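Local coordinates for protein pollen allergen Phl p 6 (Phleum pratense, PDB 6TRK) that is a timothy grass pollen allergen of the Poa p IX/Phl p VI family, of uncertain biological role, studied here as a fold-stabilized helical variant, at residues K35-E38 and A39-V43; E84-V87 and L88-E92. The protein carries 1 engineered substitution. All coordinates share one frame; numbering follows the deposited sequence. Where two conformers were deposited one is given.

Both contacts are local, each lying within a single helix, so neither closes a loop; along the chain they come in series without nesting or crossing. After helix 2-23 and a loop, the chain enters helix 30-55, where contact 1 joins residues 35-38 to 39-43. It then passes through helix 60-76 before helix 82-98, which holds contact 2 between 84-87 and 88-92. Their centres lie about 14 Å apart, yet their phenylalanines meet inside the helical bundle: Phe37 CE2 is 3.4 Å from Phe86 CD1, and Phe41 CZ is 3.6 Å from Phe90 CE2. These edge-to-face pairs tie helix 30-55 to helix 82-98.

Contact 1 of 2, residues K35-E38 and A39-V43; sequences KTFE and AAFTV
Four successive i to i+4 backbone hydrogen bonds, from the N-H groups of Ala39, Ala40, Phe41 and Thr42 to the carbonyls of Lys35, Thr36, Phe37 and Glu38, show that residues 35-43 form regular alpha-helix. The segment belongs to helix 30-55 of the all-helical bundle. The shortest of the four bonds joins Phe41 N to Phe37 O at 2.7 Å.

The same i, i+4 spacing places the rings of Phe37 and Phe41 side by side on the buried flank. Both have CG anti to the backbone N, which sends the two rings the same way. Their planes differ by 27°, but the centroids are 5.5 Å apart and the rings hardly overlap, so this is no full stack. Instead, Phe41 CB sits over one face of Phe37 in a CH-pi contact, 4.1 Å from the ring centroid, while Phe37 CZ approaches Phe41 CD2 to 3.8 Å. Phe86 meets both rings edge-to-face, and helix 2-23 contributes Phe18, Ala21 and Met22 against Phe37.

On a more exposed flank, Glu38 bends at chi2 (-88°) and runs obliquely across Thr42, with OE1 4.2 Å from Thr42 CB. That is an approach to carbon, not a polar bond. Ala39 likewise packs back on the preceding turn, its CB lying 3.5 Å from Lys35 O, the same carbonyl that takes its backbone N-H.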
loop_
_atom_site.group_PDB
_atom_site.type_symbol
_atom_site.label_atom_id
_atom_site.label_comp_id
_atom_site.label_asym_id
_atom_site.label_seq_id
_atom_site.Cartn_x
_atom_site.Cartn_y
_atom_site.Cartn_z
ATOM N N LYS A 35 -7.884 6.297 10.668
ATOM C CA LYS A 35 -8.021 7.644 10.119
ATOM C C LYS A 35 -6.674 8.340 10.012
ATOM O O LYS A 35 -6.415 9.056 9.038
ATOM C CB LYS A 35 -8.979 8.458 10.978
ATOM C CG LYS A 35 -9.295 9.843 10.465
ATOM C CD LYS A 35 -10.017 10.733 11.526
ATOM C CE LYS A 35 -10.631 9.967 12.723
ATOM N NZ LYS A 35 -9.806 9.964 13.997
ATOM N N THR A 36 -5.800 8.134 11.012
ATOM C CA THR A 36 -4.461 8.710 10.991
ATOM C C THR A 36 -3.627 8.114 9.866
ATOM O O THR A 36 -2.995 8.841 9.082
ATOM C CB THR A 36 -3.798 8.488 12.357
ATOM O OG1 THR A 36 -4.515 9.211 13.394
ATOM C CG2 THR A 36 -2.333 8.900 12.344
ATOM N N PHE A 37 -3.628 6.784 9.765
ATOM C CA PHE A 37 -2.885 6.108 8.707
ATOM C C PHE A 37 -3.360 6.563 7.328
ATOM O O PHE A 37 -2.560 6.869 6.431
ATOM C CB PHE A 37 -3.070 4.578 8.850
ATOM C CG PHE A 37 -2.742 3.832 7.602
ATOM C CD1 PHE A 37 -1.442 3.488 7.313
ATOM C CD2 PHE A 37 -3.712 3.508 6.686
ATOM C CE1 PHE A 37 -1.107 2.821 6.156
ATOM C CE2 PHE A 37 -3.384 2.874 5.485
ATOM C CZ PHE A 37 -2.098 2.520 5.232
ATOM N N GLU A 38 -4.675 6.593 7.143
ATOM C CA GLU A 38 -5.228 6.887 5.837
ATOM C C GLU A 38 -4.870 8.295 5.384
ATOM O O GLU A 38 -4.560 8.515 4.203
ATOM C CB GLU A 38 -6.734 6.694 5.863
ATOM C CG GLU A 38 -7.324 6.599 4.488
ATOM C CD GLU A 38 -7.675 7.949 3.914
ATOM O OE1 GLU A 38 -7.871 8.030 2.684
ATOM O OE2 GLU A 38 -7.745 8.927 4.690
ATOM N N ALA A 39 -4.892 9.261 6.304
ATOM C CA ALA A 39 -4.507 10.624 5.956
ATOM C C ALA A 39 -3.039 10.714 5.566
ATOM O O ALA A 39 -2.684 11.435 4.626
ATOM C CB ALA A 39 -4.806 11.551 7.122
ATOM N N ALA A 40 -2.179 9.990 6.266
ATOM C CA ALA A 40 -0.771 10.000 5.911
ATOM C C ALA A 40 -0.526 9.234 4.622
ATOM O O ALA A 40 0.272 9.660 3.771
ATOM C CB ALA A 40 0.060 9.399 7.054
ATOM N N PHE A 41 -1.220 8.105 4.454
ATOM C CA PHE A 41 -1.033 7.260 3.297
ATOM C C PHE A 41 -1.449 7.971 2.027
ATOM O O PHE A 41 -0.763 7.893 1.008
ATOM C CB PHE A 41 -1.849 5.958 3.462
ATOM C CG PHE A 41 -1.856 5.111 2.233
ATOM C CD1 PHE A 41 -2.847 5.272 1.256
ATOM C CD2 PHE A 41 -0.875 4.169 2.034
ATOM C CE1 PHE A 41 -2.836 4.508 0.120
ATOM C CE2 PHE A 41 -0.853 3.393 0.866
ATOM C CZ PHE A 41 -1.830 3.571 -0.085
ATOM N N THR A 42 -2.571 8.697 2.061
ATOM C CA THR A 42 -3.086 9.259 0.806
ATOM C C THR A 42 -2.150 10.331 0.241
ATOM O O THR A 42 -1.994 10.426 -0.981
ATOM C CB THR A 42 -4.502 9.807 1.032
ATOM O OG1 THR A 42 -5.120 10.094 -0.233
ATOM C CG2 THR A 42 -4.477 11.063 1.883
ATOM N N VAL A 43 -1.498 11.122 1.103
ATOM C CA VAL A 43 -0.575 12.157 0.616
ATOM C C VAL A 43 0.582 11.528 -0.150
ATOM O O VAL A 43 0.895 11.921 -1.270
ATOM C CB VAL A 43 -0.042 12.999 1.798
ATOM C CG1 VAL A 43 1.105 13.909 1.329
ATOM C CG2 VAL A 43 -1.159 13.820 2.437
#

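Contact 2 of 2, residues E84-V87 and L88-E92; sequences EAFV and LHFSE. With ZN (zinc ion), chain C.
The carbonyl oxygen of Ala85 is gripped twice by His89, whose ring ND1 reaches it at 2.8 Å and whose backbone N donates a longer bond. The backbone half is an ordinary i to i+4 bond of the alpha-helix, here helix 82-98 of the bundle; the ring adds a side-chain bond to the same acceptor. With CG beside its own backbone N (chi1 -67°), the imidazole turns back along the helix toward Ala85. Ala85 O lies in the ring plane and the N-H...O angle is 166°, so the bond is nearly straight and would restrain rotation of the ring. Donation from ND1 places a proton on that nitrogen.

Val87 O receives Ser91 N at 3.1 Å. Ser91 OG also folds back over the preceding turn, 2.9 Å from Val87 O, but Leu88 O lies near the same hydroxyl, so its one proton could go to either carbonyl.

The buried flank carries Phe86 and Phe90, which lie side by side and point the same way. Their planes are within 13° of parallel, but a centroid separation of 5.7 Å means the rings are slid apart with little overlap. The nearest approaches include Phe86 CE1 against Phe90 CD2 at 3.8 Å, with Phe90 CB as near to the same CE1. Ala70 of helix 60-76 touches both rings, while Phe18 of helix 2-23 meets Phe90.

One turn beyond Leu88, Glu92 extends beyond CG to a zinc ion that is also bound by His104 and a water. Its carboxylate binds through one oxygen: OE1 makes the metal bond at 2.0 Å, whereas OE2 stays 3.0 Å from the zinc.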
loop_
_atom_site.group_PDB
_atom_site.type_symbol
_atom_site.label_atom_id
_atom_site.label_comp_id
_atom_site.label_asym_id
_atom_site.label_seq_id
_atom_site.Cartn_x
_atom_site.Cartn_y
_atom_site.Cartn_z
ATOM N N GLU A 84 -5.908 -2.969 10.424
ATOM C CA GLU A 84 -5.218 -4.212 10.059
ATOM C C GLU A 84 -5.739 -4.798 8.750
ATOM O O GLU A 84 -4.950 -5.361 7.986
ATOM C CB GLU A 84 -5.322 -5.210 11.189
ATOM C CG GLU A 84 -4.589 -4.725 12.476
ATOM C CD GLU A 84 -3.058 -4.618 12.333
ATOM O OE1 GLU A 84 -2.459 -5.295 11.464
ATOM O OE2 GLU A 84 -2.446 -3.858 13.113
ATOM N N ALA A 85 -7.025 -4.602 8.428
ATOM C CA ALA A 85 -7.531 -5.074 7.145
ATOM C C ALA A 85 -6.855 -4.362 5.984
ATOM O O ALA A 85 -6.499 -4.989 4.983
ATOM C CB ALA A 85 -9.038 -4.883 7.033
ATOM N N PHE A 86 -6.675 -3.039 6.094
ATOM C CA PHE A 86 -5.958 -2.335 5.042
ATOM C C PHE A 86 -4.524 -2.845 4.884
ATOM O O PHE A 86 -4.076 -3.160 3.759
ATOM C CB PHE A 86 -5.928 -0.825 5.329
ATOM C CG PHE A 86 -5.468 -0.002 4.138
ATOM C CD1 PHE A 86 -4.139 0.052 3.765
ATOM C CD2 PHE A 86 -6.379 0.732 3.388
ATOM C CE1 PHE A 86 -3.710 0.774 2.672
ATOM C CE2 PHE A 86 -5.937 1.510 2.310
ATOM C CZ PHE A 86 -4.604 1.515 1.955
ATOM N N VAL A 87 -3.780 -2.875 5.990
ATOM C CA VAL A 87 -2.372 -3.224 5.984
ATOM C C VAL A 87 -2.159 -4.621 5.429
ATOM O O VAL A 87 -1.275 -4.832 4.600
ATOM C CB VAL A 87 -1.809 -3.101 7.406
ATOM C CG1 VAL A 87 -0.415 -3.713 7.503
ATOM C CG2 VAL A 87 -1.761 -1.632 7.825
ATOM N N LEU A 88 -2.993 -5.574 5.857
ATOM C CA LEU A 88 -2.844 -6.945 5.382
ATOM C C LEU A 88 -3.040 -7.027 3.877
ATOM O O LEU A 88 -2.266 -7.681 3.169
ATOM C CB LEU A 88 -3.826 -7.853 6.124
ATOM C CG LEU A 88 -3.929 -9.280 5.650
ATOM C CD1 LEU A 88 -2.630 -9.995 5.901
ATOM C CD2 LEU A 88 -5.039 -9.990 6.396
ATOM N N HIS A 89 -4.105 -6.420 3.361
ATOM C CA HIS A 89 -4.382 -6.619 1.937
ATOM C C HIS A 89 -3.492 -5.760 1.052
ATOM O O HIS A 89 -3.104 -6.192 -0.044
ATOM C CB HIS A 89 -5.856 -6.375 1.660
ATOM C CG HIS A 89 -6.732 -7.405 2.296
ATOM N ND1 HIS A 89 -7.180 -7.317 3.603
ATOM C CD2 HIS A 89 -7.174 -8.593 1.827
ATOM C CE1 HIS A 89 -7.887 -8.391 3.897
ATOM N NE2 HIS A 89 -7.892 -9.191 2.835
ATOM N N PHE A 90 -3.083 -4.589 1.537
ATOM C CA PHE A 90 -2.154 -3.776 0.764
ATOM C C PHE A 90 -0.815 -4.501 0.599
ATOM O O PHE A 90 -0.282 -4.632 -0.510
ATOM C CB PHE A 90 -1.946 -2.392 1.437
ATOM C CG PHE A 90 -1.258 -1.411 0.517
ATOM C CD1 PHE A 90 0.112 -1.306 0.529
ATOM C CD2 PHE A 90 -1.983 -0.629 -0.376
ATOM C CE1 PHE A 90 0.772 -0.441 -0.336
ATOM C CE2 PHE A 90 -1.344 0.227 -1.264
ATOM C CZ PHE A 90 0.052 0.316 -1.220
ATOM N N SER A 91 -0.272 -4.995 1.688
ATOM C CA SER A 91 1.034 -5.644 1.619
ATOM C C SER A 91 0.990 -6.926 0.789
ATOM O O SER A 91 1.903 -7.172 0.004
ATOM C CB SER A 91 1.541 -5.927 3.021
ATOM O OG SER A 91 0.688 -6.731 3.772
ATOM N N GLU A 92 -0.073 -7.732 0.930
ATOM C CA GLU A 92 -0.181 -8.964 0.134
ATOM C C GLU A 92 -0.400 -8.657 -1.343
ATOM O O GLU A 92 0.218 -9.279 -2.227
ATOM C CB GLU A 92 -1.287 -9.893 0.671
ATOM C CG GLU A 92 -0.899 -10.587 1.987
ATOM C CD GLU A 92 -1.736 -11.735 2.403
ATOM O OE1 GLU A 92 -1.379 -12.318 3.466
ATOM O OE2 GLU A 92 -2.745 -12.064 1.750
HETATM ZN ZN ZN C . -2.298 -13.961 4.039
HETATM O O HOH W 1 -3.919 -13.534 5.103
#